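Local coordinates for small ribosomal subunit protein bS6 (Aquifex aeolicus, PDB 2J5A) that probably binds 16S ribosomal RNA together with protein bS18, as a structural component of the small ribosomal subunit, at residues Y9-F14 with L68-T73; E34-K39 with N80-Q85; V16-S21 with Q59-A64; E42-E47 with S103-N108. All coordinates share one frame; numbering follows the deposited sequence.

In the fold
The chain folds as a four-stranded antiparallel sheet with two helices on one face, the ferredoxin-like fold of the S6 family. Contact 1 pairs strands 8-16 and 63-73 at the middle of the sheet. Contact 2 joins the two helices that cover one face; its centre is about 10 Å from that of contact 1. Ile36 and Leu82 of contact 2 both pack on Phe71 of contact 1. Contact 4 lays the C-terminal tail against edge strand 41-53, its centre about 8 Å from that of contact 1. Contact 3 lies at the far end of the sheet, about 22 Å between centres from contacts 1 and 2. There the side chain of Gln59 is about 6 Å from a sodium ion bound by Leu86, Lys87, Asp89 and Val92.

Contact 1. Residues Y9-F14 with L68-T73; sequences YYETVF and LVQFKT
Tyr9-Val13 and Leu68-Lys72 are paired antiparallel strands at the middle of the four-stranded sheet. Strand 9-14 also bonds to strand 92-100 on its other side. The ladder is regular. Tyr10 and Phe71 form one hydrogen-bonded pair, and Thr12 and Val69 form the next. Tyr10 N reaches Phe71 O at 2.8 Å, and Thr12 N reaches Val69 O at the same 2.8 Å.

Tyr10, Thr12, Val69 and Phe71 point to the helix-covered face. Tyr10 CB sits over one face of the Phe71 ring, 3.5 Å from Phe71 CZ. The two rings are slid apart and barely overlap. Phe71 CG stands between the backbone N and the carbonyl carbon (chi1 67°), which turns the ring toward strand 9-14. Thr12 OG1 meets the edge of this ring in its plane, 3.4 Å from Phe71 CE1, and bonds to Asn97.

The other face carries Tyr9, Glu11, Val13, Leu68, Gln70 and Lys72. Gln70 NE2 donates to Glu11 OE1 at 2.7 Å in a nearly straight bond (175°), with the carboxylate and amide nearly coplanar. Leu68 CD1 touches Glu11 OE2 at 3.6 Å. A leucine in place of Glu11 would probably cost Gln70 NE2 its straight, short bond, leaving it the weak one to Glu104 O. Lys72 CB and CD lie alongside the Tyr9 ring. Gln70 OE1 accepts from Lys106 N, so one buried amide bonds to a neighbouring strand and to the C-terminal tail. The chemistry implies a largely apolar face toward the helices, and on the other face a polar cross-link that reaches the tail.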
# COMPACT_ATOMS: atom_id res chain seq x y z
N TYR A 9 2.48 12.26 6.82
CA TYR A 9 2.35 11.76 5.47
C TYR A 9 3.09 10.43 5.31
O TYR A 9 4.21 10.24 5.83
CB TYR A 9 2.82 12.80 4.45
CG TYR A 9 2.07 14.11 4.57
CD1 TYR A 9 2.39 15.03 5.56
CD2 TYR A 9 1.02 14.41 3.72
CE1 TYR A 9 1.69 16.22 5.69
CE2 TYR A 9 0.32 15.59 3.84
CZ TYR A 9 0.66 16.50 4.83
OH TYR A 9 -0.03 17.68 4.97
N TYR A 10 2.44 9.50 4.61
CA TYR A 10 2.96 8.14 4.48
C TYR A 10 2.79 7.65 3.06
O TYR A 10 1.92 8.13 2.31
CB TYR A 10 2.26 7.19 5.44
CG TYR A 10 2.35 7.56 6.92
CD1 TYR A 10 3.44 7.17 7.69
CD2 TYR A 10 1.34 8.30 7.55
CE1 TYR A 10 3.53 7.51 9.04
CE2 TYR A 10 1.42 8.62 8.90
CZ TYR A 10 2.53 8.23 9.64
OH TYR A 10 2.63 8.55 10.98
N GLU A 11 3.64 6.71 2.70
CA GLU A 11 3.56 6.03 1.43
C GLU A 11 3.61 4.54 1.70
O GLU A 11 4.43 4.11 2.52
CB GLU A 11 4.71 6.43 0.53
CG GLU A 11 4.66 5.79 -0.82
CD GLU A 11 5.68 6.38 -1.76
OE1 GLU A 11 5.53 7.57 -2.11
OE2 GLU A 11 6.63 5.65 -2.14
N THR A 12 2.71 3.79 1.05
CA THR A 12 2.63 2.33 1.17
C THR A 12 2.77 1.73 -0.23
O THR A 12 2.18 2.21 -1.18
CB THR A 12 1.27 1.89 1.76
OG1 THR A 12 1.12 2.42 3.08
CG2 THR A 12 1.14 0.40 1.82
N VAL A 13 3.58 0.70 -0.33
CA VAL A 13 3.77 -0.07 -1.54
C VAL A 13 3.58 -1.52 -1.13
O VAL A 13 4.17 -1.96 -0.15
CB VAL A 13 5.19 0.11 -2.14
CG1 VAL A 13 5.37 -0.73 -3.40
CG2 VAL A 13 5.51 1.56 -2.42
N PHE A 14 2.77 -2.26 -1.89
CA PHE A 14 2.56 -3.67 -1.62
C PHE A 14 2.43 -4.46 -2.93
O PHE A 14 2.10 -3.89 -3.99
CB PHE A 14 1.35 -3.89 -0.71
CG PHE A 14 0.05 -3.42 -1.29
CD1 PHE A 14 -0.29 -2.09 -1.29
CD2 PHE A 14 -0.83 -4.34 -1.89
CE1 PHE A 14 -1.48 -1.67 -1.83
CE2 PHE A 14 -2.02 -3.91 -2.45
CZ PHE A 14 -2.35 -2.59 -2.41
N LEU A 68 0.92 1.34 -5.29
CA LEU A 68 1.49 2.36 -4.42
C LEU A 68 0.40 3.36 -4.07
O LEU A 68 -0.32 3.81 -4.97
CB LEU A 68 2.65 3.10 -5.12
CG LEU A 68 3.43 4.19 -4.37
CD1 LEU A 68 4.81 4.31 -4.96
CD2 LEU A 68 2.71 5.56 -4.34
N VAL A 69 0.31 3.70 -2.79
CA VAL A 69 -0.65 4.72 -2.31
C VAL A 69 0.04 5.66 -1.29
O VAL A 69 0.85 5.23 -0.46
CB VAL A 69 -1.97 4.07 -1.77
CG1 VAL A 69 -1.77 3.41 -0.43
CG2 VAL A 69 -3.12 5.10 -1.69
N GLN A 70 -0.23 6.95 -1.43
CA GLN A 70 0.20 7.94 -0.44
C GLN A 70 -1.03 8.46 0.26
O GLN A 70 -2.13 8.53 -0.33
CB GLN A 70 0.97 9.10 -1.06
CG GLN A 70 2.18 8.69 -1.89
CD GLN A 70 2.85 9.88 -2.53
OE1 GLN A 70 2.20 10.87 -2.84
NE2 GLN A 70 4.17 9.80 -2.71
N PHE A 71 -0.85 8.76 1.53
CA PHE A 71 -1.95 9.20 2.36
C PHE A 71 -1.44 10.04 3.52
O PHE A 71 -0.24 10.03 3.83
CB PHE A 71 -2.78 8.00 2.83
CG PHE A 71 -2.06 7.07 3.78
CD1 PHE A 71 -1.26 6.05 3.30
CD2 PHE A 71 -2.22 7.19 5.16
CE1 PHE A 71 -0.59 5.18 4.17
CE2 PHE A 71 -1.55 6.34 6.05
CZ PHE A 71 -0.74 5.32 5.54
N LYS A 72 -2.36 10.80 4.11
CA LYS A 72 -2.06 11.60 5.30
C LYS A 72 -3.01 11.20 6.42
O LYS A 72 -4.13 10.77 6.18
CB LYS A 72 -2.10 13.10 5.00
CG LYS A 72 -3.45 13.69 4.55
CD LYS A 72 -3.32 15.23 4.39
CE LYS A 72 -4.49 15.88 3.66
NZ LYS A 72 -4.09 17.25 3.15
N THR A 73 -2.54 11.30 7.66
CA THR A 73 -3.38 10.93 8.81
C THR A 73 -2.85 11.52 10.11
O THR A 73 -1.64 11.71 10.26
CB THR A 73 -3.46 9.39 9.00
OG1 THR A 73 -4.46 9.08 9.98
CG2 THR A 73 -2.14 8.83 9.47

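Contact 2. Residues E34-K39 with N80-Q85; sequences EFIKQK and NELDFQ
The two helices that cover the sheet meet here, the C-terminal end of helix 22-38 against helix 78-88. Phe35 reaches across from helix 22-38 and touches Glu81, Leu82 and Gln85. Its CG is anti to the backbone N (chi1 176°), and this sends the ring out toward helix 78-88. Gln85 comes from the opposite direction and lies over one ring face. Gln85 CG is 4.0 Å from the ring centroid in a CH-pi contact, and Gln85 NE2 is 3.3 Å from Phe35 CD1. The amide is tilted 30° to the ring. Lys39 CG lies over the other face, toward the rim. Phe35 CZ also meets Glu81 CG at 3.8 Å.

The helix segments run roughly antiparallel, at 148°, with the segment axes 10.8 Å apart at their closest. This is the helix pair of the ferredoxin-like fold, and large side chains bridge the wide spacing. Closer to the sheet, Leu82 CD2 touches Ile36 CG1 at 3.9 Å, and Leu82 CD1 touches Phe35 CD2 at the same 3.9 Å. Ile36 and Leu82 both continue onto Phe71 of the sheet. At the end of helix 22-38, Lys39 crosses Glu81 at about a right angle. Lys39 NZ forms a salt bridge with Glu81 OE2 at 3.4 Å.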
# COMPACT_ATOMS: atom_id res chain seq x y z
N GLU A 34 -9.73 1.59 1.16
CA GLU A 34 -10.91 1.81 1.98
C GLU A 34 -10.54 1.52 3.43
O GLU A 34 -11.03 2.19 4.34
CB GLU A 34 -12.07 0.93 1.50
CG GLU A 34 -13.46 1.58 1.56
CD GLU A 34 -13.48 2.99 1.01
OE1 GLU A 34 -12.95 3.20 -0.11
OE2 GLU A 34 -14.00 3.89 1.72
N PHE A 35 -9.67 0.54 3.65
CA PHE A 35 -9.12 0.28 4.97
C PHE A 35 -8.38 1.52 5.50
O PHE A 35 -8.61 1.96 6.63
CB PHE A 35 -8.17 -0.91 4.90
CG PHE A 35 -7.46 -1.21 6.18
CD1 PHE A 35 -7.92 -2.21 7.03
CD2 PHE A 35 -6.31 -0.51 6.55
CE1 PHE A 35 -7.25 -2.49 8.21
CE2 PHE A 35 -5.64 -0.79 7.73
CZ PHE A 35 -6.10 -1.78 8.55
N ILE A 36 -7.51 2.09 4.68
CA ILE A 36 -6.80 3.30 5.08
C ILE A 36 -7.81 4.41 5.40
O ILE A 36 -7.67 5.08 6.43
CB ILE A 36 -5.82 3.77 4.00
CG1 ILE A 36 -4.72 2.72 3.78
CG2 ILE A 36 -5.21 5.12 4.40
CD1 ILE A 36 -3.90 2.94 2.55
N LYS A 37 -8.80 4.58 4.53
CA LYS A 37 -9.85 5.62 4.69
C LYS A 37 -10.63 5.41 6.00
O LYS A 37 -10.96 6.37 6.69
CB LYS A 37 -10.82 5.63 3.50
CG LYS A 37 -10.34 6.47 2.31
CD LYS A 37 -10.96 6.06 0.96
CE LYS A 37 -12.33 6.71 0.71
NZ LYS A 37 -12.86 6.49 -0.69
N GLN A 38 -10.91 4.16 6.31
CA GLN A 38 -11.55 3.80 7.57
C GLN A 38 -10.77 4.40 8.74
O GLN A 38 -11.33 5.10 9.58
CB GLN A 38 -11.62 2.26 7.69
CG GLN A 38 -12.56 1.70 8.75
CD GLN A 38 -12.91 0.21 8.50
OE1 GLN A 38 -12.04 -0.66 8.57
NE2 GLN A 38 -14.19 -0.07 8.23
N LYS A 39 -9.47 4.16 8.77
CA LYS A 39 -8.68 4.40 9.97
C LYS A 39 -8.29 5.87 10.18
O LYS A 39 -7.50 6.18 11.07
CB LYS A 39 -7.44 3.50 9.98
CG LYS A 39 -7.74 2.02 9.84
CD LYS A 39 -7.96 1.35 11.17
CE LYS A 39 -8.32 -0.12 10.98
NZ LYS A 39 -7.94 -0.95 12.18
N ASN A 80 1.22 0.99 11.56
CA ASN A 80 1.26 -0.29 12.28
C ASN A 80 0.09 -1.18 11.84
O ASN A 80 0.26 -2.36 11.56
CB ASN A 80 1.15 -0.05 13.78
CG ASN A 80 2.06 -0.94 14.57
OD1 ASN A 80 3.29 -0.90 14.39
ND2 ASN A 80 1.46 -1.75 15.46
N GLU A 81 -1.07 -0.58 11.82
CA GLU A 81 -2.31 -1.25 11.47
C GLU A 81 -2.24 -1.84 10.07
O GLU A 81 -2.60 -2.99 9.85
CB GLU A 81 -3.43 -0.23 11.52
CG GLU A 81 -4.72 -0.78 11.96
CD GLU A 81 -4.73 -1.10 13.44
OE1 GLU A 81 -4.24 -0.28 14.23
OE2 GLU A 81 -5.25 -2.17 13.80
N LEU A 82 -1.77 -1.02 9.13
CA LEU A 82 -1.77 -1.31 7.71
C LEU A 82 -0.80 -2.44 7.47
O LEU A 82 -1.06 -3.40 6.74
CB LEU A 82 -1.35 -0.06 6.95
CG LEU A 82 -1.44 0.00 5.44
CD1 LEU A 82 -2.77 -0.52 4.90
CD2 LEU A 82 -1.20 1.45 5.02
N ASP A 83 0.33 -2.33 8.14
CA ASP A 83 1.33 -3.35 8.11
C ASP A 83 0.82 -4.71 8.61
O ASP A 83 1.11 -5.76 8.01
CB ASP A 83 2.49 -2.88 8.96
CG ASP A 83 3.67 -3.77 8.86
OD1 ASP A 83 4.45 -3.58 7.92
OD2 ASP A 83 3.83 -4.65 9.74
N PHE A 84 0.07 -4.71 9.71
CA PHE A 84 -0.50 -5.96 10.23
C PHE A 84 -1.50 -6.54 9.23
O PHE A 84 -1.46 -7.71 8.90
CB PHE A 84 -1.20 -5.74 11.56
CG PHE A 84 -1.66 -7.02 12.22
CD1 PHE A 84 -0.75 -7.93 12.70
CD2 PHE A 84 -3.00 -7.31 12.34
CE1 PHE A 84 -1.15 -9.09 13.31
CE2 PHE A 84 -3.42 -8.49 12.94
CZ PHE A 84 -2.49 -9.37 13.43
N GLN A 85 -2.40 -5.69 8.77
CA GLN A 85 -3.41 -6.07 7.76
C GLN A 85 -2.78 -6.65 6.49
O GLN A 85 -3.25 -7.66 5.95
CB GLN A 85 -4.24 -4.85 7.41
CG GLN A 85 -5.43 -5.14 6.52
CD GLN A 85 -6.65 -5.64 7.30
OE1 GLN A 85 -6.54 -6.18 8.41
NE2 GLN A 85 -7.82 -5.49 6.68

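Contact 3. Residues V16-S21 with Q59-A64; sequences VKPTLS and QKFNNA
Gln59 comes first along 59-64 and approaches the loop 16-21 loosely. Gln59 OE1 is 4.2 Å from Lys17 NZ, with no hydrogen bond between them. Lys17 NZ instead bonds to the backbone oxygen of Glu90.

Phe61 carries the contact. Its CG is anti to the carbonyl carbon (chi1 -68°), and this torsion swings the ring to the side where Pro18 lies, against Lys17, Pro18 and Thr19. Pro18 CD sits over one face, toward the rim, 3.5 Å from Phe61 CD1. This is a CH-pi contact, 26° off the ring normal. Lys17 CB lies over the same face, and Lys17 CE comes 4.0 Å from Phe61 CE2. Thr19 crosses at about a right angle, with Thr19 CG2 3.6 Å from Phe61 CE1. An alanine in place of Phe61 would be likely to open a gap beside Pro18 and leave the Thr19 methyl without its partner.

The loop carries a type I beta turn from Lys17 to Leu20. It links strand 8-16 to helix 22-38, and Ser21 caps the start of that helix. The contact therefore joins a strand-to-helix connection to the incoming end of strand 63-73.

At Asn63 the backbone takes over. Asn63 O is 3.3 Å from Pro18 CG. Ala64 follows on strand 63-73, and its CB touches Val16 O at 3.5 Å. Val16 and Arg65 are linked by backbone hydrogen bonding, which continues the pairing of the two strands.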
# COMPACT_ATOMS: atom_id res chain seq x y z
N VAL A 16 0.91 -7.96 -4.75
CA VAL A 16 -0.18 -8.96 -4.70
C VAL A 16 0.23 -10.21 -5.49
O VAL A 16 0.84 -10.10 -6.55
CB VAL A 16 -1.46 -8.37 -5.30
CG1 VAL A 16 -2.55 -9.41 -5.40
CG2 VAL A 16 -1.91 -7.17 -4.49
N LYS A 17 -0.11 -11.40 -4.98
CA LYS A 17 0.35 -12.63 -5.62
C LYS A 17 -0.24 -12.72 -7.04
O LYS A 17 -1.34 -12.22 -7.28
CB LYS A 17 0.12 -13.91 -4.78
CG LYS A 17 -1.31 -14.26 -4.46
CD LYS A 17 -1.44 -15.67 -3.81
CE LYS A 17 -0.67 -15.82 -2.49
NZ LYS A 17 -1.45 -16.59 -1.42
N PRO A 18 0.55 -13.25 -7.99
CA PRO A 18 0.18 -13.17 -9.41
C PRO A 18 -0.93 -14.11 -9.90
O PRO A 18 -1.25 -14.07 -11.07
CB PRO A 18 1.50 -13.49 -10.14
CG PRO A 18 2.25 -14.35 -9.19
CD PRO A 18 1.84 -13.93 -7.79
N THR A 19 -1.50 -14.93 -9.02
CA THR A 19 -2.56 -15.89 -9.37
C THR A 19 -3.97 -15.31 -9.21
O THR A 19 -4.95 -16.00 -9.52
CB THR A 19 -2.49 -17.13 -8.47
OG1 THR A 19 -2.79 -16.76 -7.11
CG2 THR A 19 -1.11 -17.79 -8.53
N LEU A 20 -4.09 -14.09 -8.69
CA LEU A 20 -5.36 -13.39 -8.67
C LEU A 20 -5.61 -12.81 -10.06
O LEU A 20 -4.68 -12.42 -10.74
CB LEU A 20 -5.34 -12.23 -7.65
CG LEU A 20 -5.65 -12.49 -6.17
CD1 LEU A 20 -4.82 -13.61 -5.59
CD2 LEU A 20 -5.44 -11.22 -5.37
N SER A 21 -6.87 -12.71 -10.44
CA SER A 21 -7.24 -12.11 -11.70
C SER A 21 -7.05 -10.61 -11.64
O SER A 21 -7.05 -10.02 -10.56
CB SER A 21 -8.71 -12.39 -12.03
OG SER A 21 -9.58 -11.60 -11.23
N GLN A 59 7.15 -17.13 -1.71
CA GLN A 59 6.20 -18.25 -1.74
C GLN A 59 6.17 -18.93 -3.12
O GLN A 59 5.10 -19.31 -3.59
CB GLN A 59 4.78 -17.80 -1.35
CG GLN A 59 4.67 -17.06 -0.03
CD GLN A 59 3.22 -16.74 0.31
OE1 GLN A 59 2.33 -17.60 0.16
NE2 GLN A 59 2.96 -15.51 0.77
N LYS A 60 7.33 -19.08 -3.74
CA LYS A 60 7.48 -19.72 -5.05
C LYS A 60 6.90 -18.91 -6.21
O LYS A 60 6.53 -19.47 -7.25
CB LYS A 60 6.87 -21.14 -5.06
CG LYS A 60 7.52 -22.15 -4.10
CD LYS A 60 6.96 -23.58 -4.31
CE LYS A 60 7.18 -24.06 -5.77
NZ LYS A 60 7.14 -25.55 -5.93
N PHE A 61 6.84 -17.59 -6.05
CA PHE A 61 6.37 -16.68 -7.09
C PHE A 61 7.54 -15.86 -7.57
O PHE A 61 8.39 -15.49 -6.79
CB PHE A 61 5.28 -15.77 -6.55
CG PHE A 61 4.01 -16.48 -6.21
CD1 PHE A 61 3.26 -17.08 -7.20
CD2 PHE A 61 3.57 -16.56 -4.90
CE1 PHE A 61 2.08 -17.75 -6.91
CE2 PHE A 61 2.40 -17.23 -4.58
CZ PHE A 61 1.65 -17.83 -5.59
N ASN A 62 7.58 -15.60 -8.87
CA ASN A 62 8.67 -14.84 -9.49
C ASN A 62 8.21 -13.49 -9.97
O ASN A 62 9.03 -12.68 -10.37
CB ASN A 62 9.22 -15.60 -10.70
CG ASN A 62 9.78 -16.95 -10.34
OD1 ASN A 62 10.53 -17.09 -9.37
ND2 ASN A 62 9.44 -17.96 -11.14
N ASN A 63 6.89 -13.27 -9.99
CA ASN A 63 6.30 -12.01 -10.42
C ASN A 63 5.26 -11.59 -9.37
O ASN A 63 4.85 -12.41 -8.55
CB ASN A 63 5.61 -12.16 -11.79
CG ASN A 63 6.57 -12.58 -12.90
OD1 ASN A 63 7.29 -11.74 -13.48
ND2 ASN A 63 6.59 -13.88 -13.19
N ALA A 64 4.83 -10.34 -9.41
CA ALA A 64 3.77 -9.87 -8.52
C ALA A 64 3.16 -8.56 -9.01
O ALA A 64 3.78 -7.84 -9.77
CB ALA A 64 4.31 -9.70 -7.09

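Contact 4. Residues E42-E47 with S103-N108; sequences EILYEE and SEVKKN
Lys106 lays its CB squarely over the centre of the Tyr45 ring, an aliphatic lysine carbon on an aromatic face. Lys106 CB is 3.7 Å from the ring centroid and only 6° off the ring normal, a clear CH-pi contact. The Tyr45 ring is put there by its first torsion, with CG anti to the backbone N (chi1 -177°). The Lys106 chain runs on extended past the ring. Its NZ donates to a water at 2.9 Å from Lys106 NZ, and that water donates to Glu47 OE2. The two charged groups are thus joined through water and not in direct contact. Glu47 OE2 also lies at the edge of the Tyr45 ring, in its plane; its spacing from Tyr45 OH is too short to be taken at face value.

Further along the tail, Lys107 CA comes 3.6 Å from Tyr45 CD1. Before Lys106, Val105 CG1 packs on Leu44 CD1 at 3.7 Å, the two side chains crossing at about a right angle.

Leu44 and Tyr45 form a classic beta bulge opposite Gln70 of strand 63-73. The bulge puts both side chains toward the tail. Val105 also touches Tyr9 of strand 8-16. Ile43 and Glu46 turn instead to helix 22-38, so the tail packs on the sheet face opposite the helices.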
# COMPACT_ATOMS: atom_id res chain seq x y z
N GLU A 42 -6.38 10.07 4.67
CA GLU A 42 -6.86 10.65 3.42
C GLU A 42 -5.92 10.24 2.30
O GLU A 42 -4.74 10.52 2.38
CB GLU A 42 -6.94 12.17 3.50
CG GLU A 42 -7.63 12.80 2.30
CD GLU A 42 -7.80 14.30 2.44
OE1 GLU A 42 -8.43 14.75 3.43
OE2 GLU A 42 -7.33 15.03 1.55
N ILE A 43 -6.47 9.59 1.28
CA ILE A 43 -5.69 9.15 0.13
C ILE A 43 -5.35 10.36 -0.74
O ILE A 43 -6.25 11.03 -1.24
CB ILE A 43 -6.46 8.10 -0.73
CG1 ILE A 43 -6.90 6.89 0.13
CG2 ILE A 43 -5.60 7.64 -1.92
CD1 ILE A 43 -5.76 5.99 0.66
N LEU A 44 -4.05 10.60 -0.92
CA LEU A 44 -3.54 11.74 -1.67
C LEU A 44 -3.08 11.39 -3.07
O LEU A 44 -3.01 12.25 -3.93
CB LEU A 44 -2.34 12.35 -0.93
CG LEU A 44 -2.56 12.77 0.53
CD1 LEU A 44 -1.26 13.30 1.07
CD2 LEU A 44 -3.66 13.82 0.67
N TYR A 45 -2.73 10.13 -3.28
CA TYR A 45 -2.08 9.74 -4.52
C TYR A 45 -2.02 8.22 -4.62
O TYR A 45 -2.05 7.52 -3.60
CB TYR A 45 -0.67 10.33 -4.56
CG TYR A 45 0.07 10.05 -5.83
CD1 TYR A 45 -0.26 10.70 -7.01
CD2 TYR A 45 1.08 9.11 -5.86
CE1 TYR A 45 0.42 10.44 -8.18
CE2 TYR A 45 1.77 8.85 -7.02
CZ TYR A 45 1.45 9.51 -8.17
OH TYR A 45 2.15 9.24 -9.32
N GLU A 46 -1.95 7.73 -5.85
CA GLU A 46 -1.91 6.31 -6.11
C GLU A 46 -1.33 6.02 -7.47
O GLU A 46 -1.54 6.78 -8.41
CB GLU A 46 -3.32 5.70 -5.96
CG GLU A 46 -4.33 6.02 -7.05
CD GLU A 46 -5.75 5.60 -6.66
OE1 GLU A 46 -6.42 6.37 -5.94
OE2 GLU A 46 -6.19 4.50 -7.04
N GLU A 47 -0.57 4.92 -7.55
CA GLU A 47 0.03 4.42 -8.79
C GLU A 47 -0.22 2.90 -8.88
O GLU A 47 -0.08 2.17 -7.87
CB GLU A 47 1.55 4.69 -8.80
CG GLU A 47 1.96 6.06 -9.35
CD GLU A 47 3.40 6.47 -9.05
OE1 GLU A 47 4.15 5.73 -8.35
OE2 GLU A 47 3.79 7.56 -9.51
N SER A 103 6.32 17.50 0.97
CA SER A 103 6.80 17.93 -0.34
C SER A 103 7.03 16.74 -1.27
O SER A 103 7.26 16.91 -2.47
CB SER A 103 8.11 18.72 -0.18
OG SER A 103 9.17 17.87 0.20
N GLU A 104 7.00 15.53 -0.70
CA GLU A 104 7.15 14.31 -1.48
C GLU A 104 5.81 13.76 -1.97
O GLU A 104 5.80 12.77 -2.70
CB GLU A 104 7.89 13.27 -0.65
CG GLU A 104 9.27 13.75 -0.26
CD GLU A 104 10.08 12.71 0.45
OE1 GLU A 104 9.78 12.39 1.62
OE2 GLU A 104 11.03 12.21 -0.16
N VAL A 105 4.71 14.39 -1.59
CA VAL A 105 3.40 13.96 -2.06
C VAL A 105 3.28 14.35 -3.51
O VAL A 105 3.60 15.48 -3.88
CB VAL A 105 2.25 14.60 -1.25
CG1 VAL A 105 0.90 14.17 -1.83
CG2 VAL A 105 2.38 14.23 0.24
N LYS A 106 2.83 13.41 -4.34
CA LYS A 106 2.75 13.63 -5.78
C LYS A 106 1.32 13.86 -6.19
O LYS A 106 0.42 13.80 -5.36
CB LYS A 106 3.34 12.44 -6.54
CG LYS A 106 4.81 12.25 -6.26
CD LYS A 106 5.33 10.95 -6.84
CE LYS A 106 6.85 10.83 -6.66
NZ LYS A 106 7.45 9.81 -7.58
N LYS A 107 1.09 14.15 -7.47
CA LYS A 107 -0.28 14.18 -7.97
C LYS A 107 -0.41 13.91 -9.47
O LYS A 107 0.57 13.93 -10.21
CB LYS A 107 -1.00 15.48 -7.54
CG LYS A 107 -1.16 16.57 -8.60
CD LYS A 107 -2.37 17.48 -8.28
CE LYS A 107 -3.71 16.71 -8.35
NZ LYS A 107 -4.86 17.61 -8.70
N ASN A 108 -1.66 13.63 -9.86
CA ASN A 108 -2.14 13.39 -11.23
C ASN A 108 -3.11 12.20 -11.21
O ASN A 108 -3.41 11.67 -10.13
CB ASN A 108 -1.02 13.18 -12.28
CG ASN A 108 -0.36 11.81 -12.18
OD1 ASN A 108 -1.01 10.77 -12.39
ND2 ASN A 108 0.92 11.79 -11.82
O HOH W 1 6.44 8.18 -9.73